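Long-range contact in protein CPn_0803/CP_1068/CPj0803/CpB0832 (PDB 3Q9D), which is of unknown function but is possibly associated with the needle tip of the chlamydial type III secretion system: residues L44-L58 and Q85-I97. Residues are numbered along the deposited sequence; the frame is centred on the assembly and turned at random. Where two conformers were deposited one is given.
Sequences LELEDNVFLLLEGNL and QQEIANFFFEMLI
Phe92 reaches across from helix 86-97 and is gripped by Leu54 and Phe51 of helix 48-58. CD2 of Leu54 sits over one face of its ring in a close CH-pi contact, 3.5 Å from the centroid. The edge of Phe92 meets the face of Phe51 in a T-shaped pair, with centroids 5.6 Å apart and planes at 73°. The other face of Phe92 rests on CD2 of Phe91, its neighbour in sequence, so the ring is held between Leu54 and Phe91. With CG anti to the backbone N (chi1 -178°), Leu54 extends toward Phe92 and brings CD2 over its ring.

Farther along the helices, CD1 of Leu58 meets CD1 of Leu96 at 3.8 Å. At the other end the extended chain before helix 48-58 crosses to the second helix. Leu46 splits its methyls, CD1 against CE2 of Phe91 at 3.9 Å and CD2 against Ile88. Leu44, poorly ordered, lays CD1 on CG1 of Ile88 and CD2 on CB of Phe91.

Helix 107-133 backs this layer, Gln109 touching Phe51 and Phe120 touching Leu58, while Val77 and Cys81 of helix 70-82 pack on Leu54. Gln109 also ties down the incoming chain by hydrogen bonds to Leu46 O and Asp48 OD1.

The axes of segments 48-58 and 86-97 lie 13.4 Å apart and are inclined at 57°, so these two parts of the helical bundle meet through long side chains. The association across them is apolar and aromatic, and the contact probably draws on burial of apolar surface and ring packing, with its Leu44 end exposed.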
ATOM      1  N   LEU A  44      38.573 -27.079  -4.777  1.00 59.33           N
ATOM      2  CA  LEU A  44      37.121 -27.125  -4.653  1.00 67.24           C
ATOM      3  C   LEU A  44      36.525 -28.209  -5.545  1.00 67.07           C
ATOM      4  O   LEU A  44      36.863 -28.311  -6.724  1.00 71.90           O
ATOM      5  CB  LEU A  44      36.511 -25.765  -5.000  1.00 69.39           C
ATOM      6  CG  LEU A  44      35.283 -25.346  -4.187  1.00 62.98           C
ATOM      7  CD1 LEU A  44      35.418 -25.796  -2.740  1.00 67.43           C
ATOM      8  CD2 LEU A  44      35.074 -23.842  -4.268  1.00 56.96           C
ATOM      9  N   GLU A  45      35.638 -29.017  -4.974  1.00 60.94           N
ATOM     10  CA  GLU A  45      34.993 -30.095  -5.716  1.00 69.77           C
ATOM     11  C   GLU A  45      33.478 -29.960  -5.746  1.00 68.51           C
ATOM     12  O   GLU A  45      32.794 -30.407  -4.827  1.00 73.02           O
ATOM     13  CB  GLU A  45      35.387 -31.454  -5.131  1.00 73.73           C
ATOM     14  N   LEU A  46      32.961 -29.359  -6.815  1.00 59.59           N
ATOM     15  CA  LEU A  46      31.526 -29.150  -6.968  1.00 52.46           C
ATOM     16  C   LEU A  46      30.922 -30.052  -8.047  1.00 47.05           C
ATOM     17  O   LEU A  46      31.495 -30.213  -9.118  1.00 45.41           O
ATOM     18  CB  LEU A  46      31.262 -27.695  -7.343  1.00 52.49           C
ATOM     19  CG  LEU A  46      31.761 -26.617  -6.392  1.00 59.08           C
ATOM     20  CD1 LEU A  46      31.898 -25.310  -7.141  1.00 60.42           C
ATOM     21  CD2 LEU A  46      30.819 -26.471  -5.205  1.00 58.99           C
ATOM     22  N   GLU A  47      29.748 -30.611  -7.777  1.00 47.77           N
ATOM     23  CA  GLU A  47      29.003 -31.363  -8.785  1.00 48.03           C
ATOM     24  C   GLU A  47      28.163 -30.396  -9.627  1.00 48.64           C
ATOM     25  O   GLU A  47      27.741 -29.359  -9.114  1.00 40.74           O
ATOM     26  CB  GLU A  47      28.110 -32.406  -8.107  1.00 57.58           C
ATOM     27  CG  GLU A  47      27.236 -31.860  -6.961  1.00 71.70           C
ATOM     28  CD  GLU A  47      27.945 -31.812  -5.597  1.00 78.37           C
ATOM     29  OE1 GLU A  47      29.047 -31.219  -5.482  1.00 73.40           O
ATOM     30  OE2 GLU A  47      27.383 -32.370  -4.628  1.00 80.39           O
ATOM     31  N   ASP A  48      27.923 -30.724 -10.902  1.00 45.62           N
ATOM     32  CA  ASP A  48      27.112 -29.876 -11.789  1.00 48.99           C
ATOM     33  C   ASP A  48      25.770 -29.604 -11.145  1.00 55.24           C
ATOM     34  O   ASP A  48      25.122 -28.570 -11.392  1.00 53.76           O
ATOM     35  CB  ASP A  48      26.854 -30.547 -13.146  1.00 56.21           C
ATOM     36  CG  ASP A  48      28.069 -30.516 -14.070  1.00 62.33           C
ATOM     37  OD1 ASP A  48      29.021 -29.755 -13.785  1.00 64.04           O
ATOM     38  OD2 ASP A  48      28.059 -31.245 -15.096  1.00 59.44           O
ATOM     39  N   ASN A  49      25.338 -30.552 -10.326  1.00 49.61           N
ATOM     40  CA  ASN A  49      24.033 -30.433  -9.724  1.00 50.77           C
ATOM     41  C   ASN A  49      23.916 -29.171  -8.866  1.00 38.69           C
ATOM     42  O   ASN A  49      22.824 -28.612  -8.744  1.00 38.31           O
ATOM     43  CB  ASN A  49      23.701 -31.681  -8.913  1.00 60.63           C
ATOM     44  CG  ASN A  49      22.221 -31.997  -8.926  1.00 70.65           C
ATOM     45  OD1 ASN A  49      21.522 -31.717  -9.905  1.00 71.87           O
ATOM     46  ND2 ASN A  49      21.727 -32.572  -7.834  1.00 74.65           N
ATOM     47  N   VAL A  50      25.035 -28.713  -8.294  1.00 30.86           N
ATOM     48  CA  VAL A  50      25.029 -27.557  -7.400  0.70 32.84           C
ATOM     49  C   VAL A  50      24.684 -26.270  -8.151  1.00 29.01           C
ATOM     50  O   VAL A  50      23.934 -25.440  -7.660  1.00 30.06           O
ATOM     51  CB  VAL A  50      26.386 -27.381  -6.668  0.70 37.92           C
ATOM     52  CG1 VAL A  50      26.357 -26.161  -5.758  0.70 29.84           C
ATOM     53  CG2 VAL A  50      26.723 -28.632  -5.869  0.70 40.84           C
ATOM     54  N   PHE A  51      25.255 -26.108  -9.341  1.00 25.00           N
ATOM     55  CA  PHE A  51      24.962 -24.941 -10.144  1.00 28.04           C
ATOM     56  C   PHE A  51      23.501 -24.946 -10.532  1.00 28.81           C
ATOM     57  O   PHE A  51      22.875 -23.894 -10.602  1.00 25.23           O
ATOM     58  CB  PHE A  51      25.828 -24.894 -11.399  1.00 30.51           C
ATOM     59  CG  PHE A  51      27.269 -24.529 -11.122  1.00 35.91           C
ATOM     60  CD1 PHE A  51      27.693 -23.212 -11.212  1.00 35.03           C
ATOM     61  CD2 PHE A  51      28.189 -25.503 -10.753  1.00 41.17           C
ATOM     62  CE1 PHE A  51      29.009 -22.872 -10.950  1.00 35.16           C
ATOM     63  CE2 PHE A  51      29.509 -25.168 -10.489  1.00 36.68           C
ATOM     64  CZ  PHE A  51      29.914 -23.848 -10.589  1.00 31.76           C
ATOM     65  N   LEU A  52      22.980 -26.119 -10.881  1.00 33.06           N
ATOM     66  CA  LEU A  52      21.579 -26.234 -11.277  1.00 33.89           C
ATOM     67  C   LEU A  52      20.614 -25.924 -10.136  1.00 25.56           C
ATOM     68  O   LEU A  52      19.636 -25.204 -10.317  1.00 23.91           O
ATOM     69  CB  LEU A  52      21.296 -27.630 -11.832  1.00 36.71           C
ATOM     70  CG  LEU A  52      19.954 -27.812 -12.545  1.00 51.17           C
ATOM     71  CD1 LEU A  52      19.800 -26.801 -13.669  1.00 52.15           C
ATOM     72  CD2 LEU A  52      19.810 -29.230 -13.070  1.00 51.71           C
ATOM     73  N   LEU A  53      20.885 -26.490  -8.966  1.00 23.55           N
ATOM     74  CA  LEU A  53      20.065 -26.243  -7.788  1.00 29.97           C
ATOM     75  C   LEU A  53      20.129 -24.776  -7.371  1.00 27.43           C
ATOM     76  O   LEU A  53      19.119 -24.180  -7.005  1.00 24.82           O
ATOM     77  CB  LEU A  53      20.511 -27.134  -6.629  1.00 38.75           C
ATOM     78  CG  LEU A  53      19.691 -28.400  -6.379  1.00 56.12           C
ATOM     79  CD1 LEU A  53      20.525 -29.639  -6.661  1.00 57.26           C
ATOM     80  CD2 LEU A  53      19.167 -28.418  -4.952  1.00 60.90           C
ATOM     81  N   LEU A  54      21.326 -24.200  -7.433  1.00 29.41           N
ATOM     82  CA  LEU A  54      21.527 -22.809  -7.066  1.00 25.81           C
ATOM     83  C   LEU A  54      20.753 -21.892  -7.998  1.00 23.42           C
ATOM     84  O   LEU A  54      20.134 -20.927  -7.558  1.00 23.17           O
ATOM     85  CB  LEU A  54      23.014 -22.461  -7.103  1.00 24.66           C
ATOM     86  CG  LEU A  54      23.397 -21.040  -6.692  1.00 28.61           C
ATOM     87  CD1 LEU A  54      22.895 -20.734  -5.293  1.00 28.31           C
ATOM     88  CD2 LEU A  54      24.901 -20.852  -6.781  1.00 28.10           C
ATOM     89  N   GLU A  55      20.781 -22.206  -9.288  1.00 22.42           N
ATOM     90  CA  GLU A  55      20.057 -21.395 -10.270  1.00 22.50           C
ATOM     91  C   GLU A  55      18.552 -21.400 -10.003  1.00 23.13           C
ATOM     92  O   GLU A  55      17.911 -20.347 -10.036  1.00 24.96           O
ATOM     93  CB  GLU A  55      20.313 -21.891 -11.691  1.00 21.39           C
ATOM     94  CG  GLU A  55      19.609 -21.053 -12.751  1.00 25.36           C
ATOM     95  CD  GLU A  55      19.794 -21.610 -14.164  1.00 43.19           C
ATOM     96  OE1 GLU A  55      19.291 -22.724 -14.441  1.00 48.99           O
ATOM     97  OE2 GLU A  55      20.444 -20.935 -14.991  1.00 40.07           O
ATOM     98  N   GLY A  56      17.986 -22.581  -9.769  1.00 22.84           N
ATOM     99  CA  GLY A  56      16.559 -22.687  -9.474  1.00 22.00           C
ATOM    100  C   GLY A  56      16.177 -21.889  -8.234  1.00 20.72           C
ATOM    101  O   GLY A  56      15.177 -21.185  -8.222  1.00 18.88           O
ATOM    102  N   ASN A  57      16.975 -22.001  -7.177  1.00 20.19           N
ATOM    103  CA  ASN A  57      16.725 -21.248  -5.951  1.00 22.24           C
ATOM    104  C   ASN A  57      16.823 -19.717  -6.128  1.00 19.91           C
ATOM    105  O   ASN A  57      16.018 -18.957  -5.587  1.00 19.55           O
ATOM    106  CB  ASN A  57      17.662 -21.762  -4.845  1.00 24.30           C
ATOM    107  CG  ASN A  57      17.211 -23.109  -4.305  1.00 34.57           C
ATOM    108  OD1 ASN A  57      16.022 -23.298  -4.063  1.00 34.16           O
ATOM    109  ND2 ASN A  57      18.139 -24.048  -4.131  1.00 32.20           N
ATOM    110  N   LEU A  58      17.788 -19.273  -6.918  1.00 19.89           N
ATOM    111  CA  LEU A  58      17.920 -17.856  -7.206  1.00 21.05           C
ATOM    112  C   LEU A  58      16.771 -17.391  -8.103  1.00 15.42           C
ATOM    113  O   LEU A  58      16.201 -16.324  -7.876  1.00 19.99           O
ATOM    114  CB  LEU A  58      19.269 -17.547  -7.843  1.00 14.60           C
ATOM    115  CG  LEU A  58      20.493 -17.766  -6.947  1.00 18.56           C
ATOM    116  CD1 LEU A  58      21.780 -17.678  -7.756  1.00 31.14           C
ATOM    117  CD2 LEU A  58      20.537 -16.798  -5.774  1.00 17.51           C
ATOM    118  N   GLN A  85      30.174 -25.369   4.324  1.00 44.30           N
ATOM    119  CA  GLN A  85      31.507 -25.248   3.776  1.00 38.10           C
ATOM    120  C   GLN A  85      31.774 -23.785   3.418  1.00 32.24           C
ATOM    121  O   GLN A  85      31.281 -23.293   2.409  1.00 33.90           O
ATOM    122  CB  GLN A  85      31.609 -26.133   2.543  1.00 50.57           C
ATOM    123  CG  GLN A  85      32.973 -26.169   1.930  1.00 65.07           C
ATOM    124  CD  GLN A  85      33.378 -27.567   1.517  1.00 71.64           C
ATOM    125  OE1 GLN A  85      32.612 -28.519   1.679  1.00 69.09           O
ATOM    126  NE2 GLN A  85      34.590 -27.700   0.982  1.00 75.25           N
ATOM    127  N   GLN A  86      32.537 -23.084   4.252  1.00 31.06           N
ATOM    128  CA  GLN A  86      32.765 -21.659   4.031  1.00 30.41           C
ATOM    129  C   GLN A  86      33.426 -21.376   2.680  1.00 26.46           C
ATOM    130  O   GLN A  86      33.141 -20.366   2.049  1.00 23.54           O
ATOM    131  CB  GLN A  86      33.589 -21.042   5.161  1.00 32.90           C
ATOM    132  CG  GLN A  86      33.764 -19.538   5.005  1.00 29.00           C
ATOM    133  CD  GLN A  86      34.658 -18.938   6.065  1.00 33.98           C
ATOM    134  OE1 GLN A  86      34.195 -18.184   6.933  1.00 37.72           O
ATOM    135  NE2 GLN A  86      35.954 -19.263   6.006  1.00 24.41           N
ATOM    136  N   GLU A  87      34.301 -22.266   2.227  1.00 30.33           N
ATOM    137  CA  GLU A  87      35.019 -22.021   0.972  1.00 35.11           C
ATOM    138  C   GLU A  87      34.070 -22.044  -0.233  1.00 26.12           C
ATOM    139  O   GLU A  87      34.276 -21.333  -1.215  1.00 29.73           O
ATOM    140  CB  GLU A  87      36.147 -23.035   0.775  1.00 44.06           C
ATOM    141  CG  GLU A  87      35.712 -24.478   0.929  1.00 61.98           C
ATOM    142  CD  GLU A  87      35.818 -24.976   2.368  1.00 78.12           C
ATOM    143  OE1 GLU A  87      35.364 -24.267   3.301  1.00 70.98           O
ATOM    144  OE2 GLU A  87      36.370 -26.083   2.562  1.00 87.79           O
ATOM    145  N   ILE A  88      33.027 -22.856  -0.147  1.00 23.72           N
ATOM    146  CA  ILE A  88      32.032 -22.937  -1.224  1.00 23.93           C
ATOM    147  C   ILE A  88      31.119 -21.707  -1.180  1.00 23.30           C
ATOM    148  O   ILE A  88      30.853 -21.097  -2.204  1.00 25.70           O
ATOM    149  CB  ILE A  88      31.204 -24.214  -1.126  1.00 29.02           C
ATOM    150  CG1 ILE A  88      32.071 -25.437  -1.435  1.00 37.44           C
ATOM    151  CG2 ILE A  88      30.005 -24.169  -2.079  1.00 22.80           C
ATOM    152  CD1 ILE A  88      31.344 -26.734  -1.169  1.00 47.87           C
ATOM    153  N   ALA A  89      30.657 -21.342   0.014  1.00 22.87           N
ATOM    154  CA  ALA A  89      29.903 -20.105   0.180  1.00 25.32           C
ATOM    155  C   ALA A  89      30.670 -18.916  -0.404  1.00 22.93           C
ATOM    156  O   ALA A  89      30.111 -18.113  -1.163  1.00 24.08           O
ATOM    157  CB  ALA A  89      29.584 -19.863   1.656  1.00 25.55           C
ATOM    158  N   ASN A  90      31.944 -18.781  -0.033  1.00 18.78           N
ATOM    159  CA  ASN A  90      32.734 -17.652  -0.517  1.00 20.05           C
ATOM    160  C   ASN A  90      32.931 -17.684  -2.029  1.00 21.75           C
ATOM    161  O   ASN A  90      32.974 -16.640  -2.673  1.00 23.65           O
ATOM    162  CB  ASN A  90      34.087 -17.577   0.189  1.00 23.46           C
ATOM    163  CG  ASN A  90      33.955 -17.143   1.631  1.00 24.98           C
ATOM    164  OD1 ASN A  90      32.922 -16.591   2.035  1.00 25.80           O
ATOM    165  ND2 ASN A  90      34.997 -17.373   2.414  1.00 28.31           N
ATOM    166  N   PHE A  91      33.052 -18.880  -2.584  1.00 21.62           N
ATOM    167  CA  PHE A  91      33.184 -19.005  -4.028  1.00 29.17           C
ATOM    168  C   PHE A  91      31.961 -18.380  -4.697  1.00 25.79           C
ATOM    169  O   PHE A  91      32.092 -17.567  -5.612  1.00 18.50           O
ATOM    170  CB  PHE A  91      33.317 -20.470  -4.435  1.00 26.36           C
ATOM    171  CG  PHE A  91      33.296 -20.684  -5.921  1.00 30.91           C
ATOM    172  CD1 PHE A  91      34.343 -20.237  -6.709  1.00 36.12           C
ATOM    173  CD2 PHE A  91      32.234 -21.329  -6.528  1.00 35.57           C
ATOM    174  CE1 PHE A  91      34.335 -20.423  -8.081  1.00 35.29           C
ATOM    175  CE2 PHE A  91      32.221 -21.527  -7.901  1.00 40.75           C
ATOM    176  CZ  PHE A  91      33.277 -21.068  -8.676  1.00 36.32           C
ATOM    177  N   PHE A  92      30.772 -18.750  -4.233  1.00 20.42           N
ATOM    178  CA  PHE A  92      29.549 -18.218  -4.841  1.00 22.54           C
ATOM    179  C   PHE A  92      29.294 -16.743  -4.553  1.00 20.02           C
ATOM    180  O   PHE A  92      28.775 -16.022  -5.408  1.00 18.77           O
ATOM    181  CB  PHE A  92      28.334 -19.080  -4.480  1.00 24.33           C
ATOM    182  CG  PHE A  92      28.281 -20.384  -5.238  1.00 24.83           C
ATOM    183  CD1 PHE A  92      28.183 -20.384  -6.626  1.00 32.21           C
ATOM    184  CD2 PHE A  92      28.323 -21.599  -4.571  1.00 29.81           C
ATOM    185  CE1 PHE A  92      28.139 -21.578  -7.340  1.00 31.77           C
ATOM    186  CE2 PHE A  92      28.280 -22.793  -5.266  1.00 33.56           C
ATOM    187  CZ  PHE A  92      28.187 -22.787  -6.651  1.00 36.19           C
ATOM    188  N   PHE A  93      29.668 -16.278  -3.357  1.00 17.80           N
ATOM    189  CA  PHE A  93      29.571 -14.846  -3.048  1.00 19.10           C
ATOM    190  C   PHE A  93      30.494 -14.002  -3.949  1.00 21.53           C
ATOM    191  O   PHE A  93      30.073 -12.988  -4.482  1.00 21.17           O
ATOM    192  CB  PHE A  93      29.896 -14.572  -1.573  1.00 16.19           C
ATOM    193  CG  PHE A  93      28.805 -15.021  -0.611  1.00 25.14           C
ATOM    194  CD1 PHE A  93      27.461 -14.777  -0.892  1.00 19.46           C
ATOM    195  CD2 PHE A  93      29.129 -15.688   0.562  1.00 20.13           C
ATOM    196  CE1 PHE A  93      26.439 -15.189   0.015  1.00 16.60           C
ATOM    197  CE2 PHE A  93      28.127 -16.104   1.464  1.00 20.53           C
ATOM    198  CZ  PHE A  93      26.783 -15.856   1.175  1.00 22.80           C
ATOM    199  N   GLU A  94      31.751 -14.404  -4.094  1.00 21.36           N
ATOM    200  CA  GLU A  94      32.658 -13.694  -5.017  1.00 23.90           C
ATOM    201  C   GLU A  94      32.081 -13.693  -6.432  1.00 22.75           C
ATOM    202  O   GLU A  94      32.040 -12.661  -7.112  1.00 27.27           O
ATOM    203  CB  GLU A  94      34.022 -14.378  -5.050  1.00 34.53           C
ATOM    204  CG  GLU A  94      34.812 -14.278  -3.773  1.00 48.10           C
ATOM    205  CD  GLU A  94      35.317 -12.871  -3.513  1.00 60.71           C
ATOM    206  OE1 GLU A  94      35.060 -11.975  -4.350  1.00 56.74           O
ATOM    207  OE2 GLU A  94      35.980 -12.670  -2.472  1.00 67.72           O
ATOM    208  N   MET A  95      31.628 -14.862  -6.877  1.00 18.46           N
ATOM    209  CA  MET A  95      31.042 -15.001  -8.206  1.00 19.56           C
ATOM    210  C   MET A  95      29.827 -14.076  -8.400  1.00 19.77           C
ATOM    211  O   MET A  95      29.773 -13.274  -9.352  1.00 22.82           O
ATOM    212  CB  MET A  95      30.611 -16.454  -8.443  1.00 21.93           C
ATOM    213  CG  MET A  95      29.834 -16.649  -9.742  1.00 18.15           C
ATOM    214  SD  MET A  95      28.951 -18.230  -9.846  1.00 25.54           S
ATOM    215  CE  MET A  95      30.261 -19.354  -9.367  1.00 31.94           C
ATOM    216  N   LEU A  96      28.861 -14.179  -7.489  1.00 18.84           N
ATOM    217  CA  LEU A  96      27.539 -13.541  -7.666  1.00 21.21           C
ATOM    218  C   LEU A  96      27.442 -12.094  -7.169  1.00 28.37           C
ATOM    219  O   LEU A  96      26.632 -11.317  -7.669  1.00 23.61           O
ATOM    220  CB  LEU A  96      26.450 -14.390  -7.004  1.00 19.55           C
ATOM    221  CG  LEU A  96      26.293 -15.786  -7.618  1.00 21.39           C
ATOM    222  CD1 LEU A  96      25.316 -16.619  -6.806  1.00 22.43           C
ATOM    223  CD2 LEU A  96      25.830 -15.669  -9.061  1.00 22.24           C
ATOM    224  N   ILE A  97      28.250 -11.745  -6.174  1.00 22.23           N
ATOM    225  CA  ILE A  97      28.289 -10.363  -5.698  1.00 25.96           C
ATOM    226  C   ILE A  97      29.322  -9.552  -6.485  1.00 34.59           C
ATOM    227  O   ILE A  97      29.034  -8.438  -6.926  1.00 31.87           O
ATOM    228  CB  ILE A  97      28.584 -10.289  -4.186  1.00 26.89           C
ATOM    229  CG1 ILE A  97      27.414 -10.869  -3.380  1.00 20.41           C
ATOM    230  CG2 ILE A  97      28.831  -8.862  -3.755  1.00 34.87           C
ATOM    231  CD1 ILE A  97      27.753 -11.053  -1.875  1.00 23.53           C
TER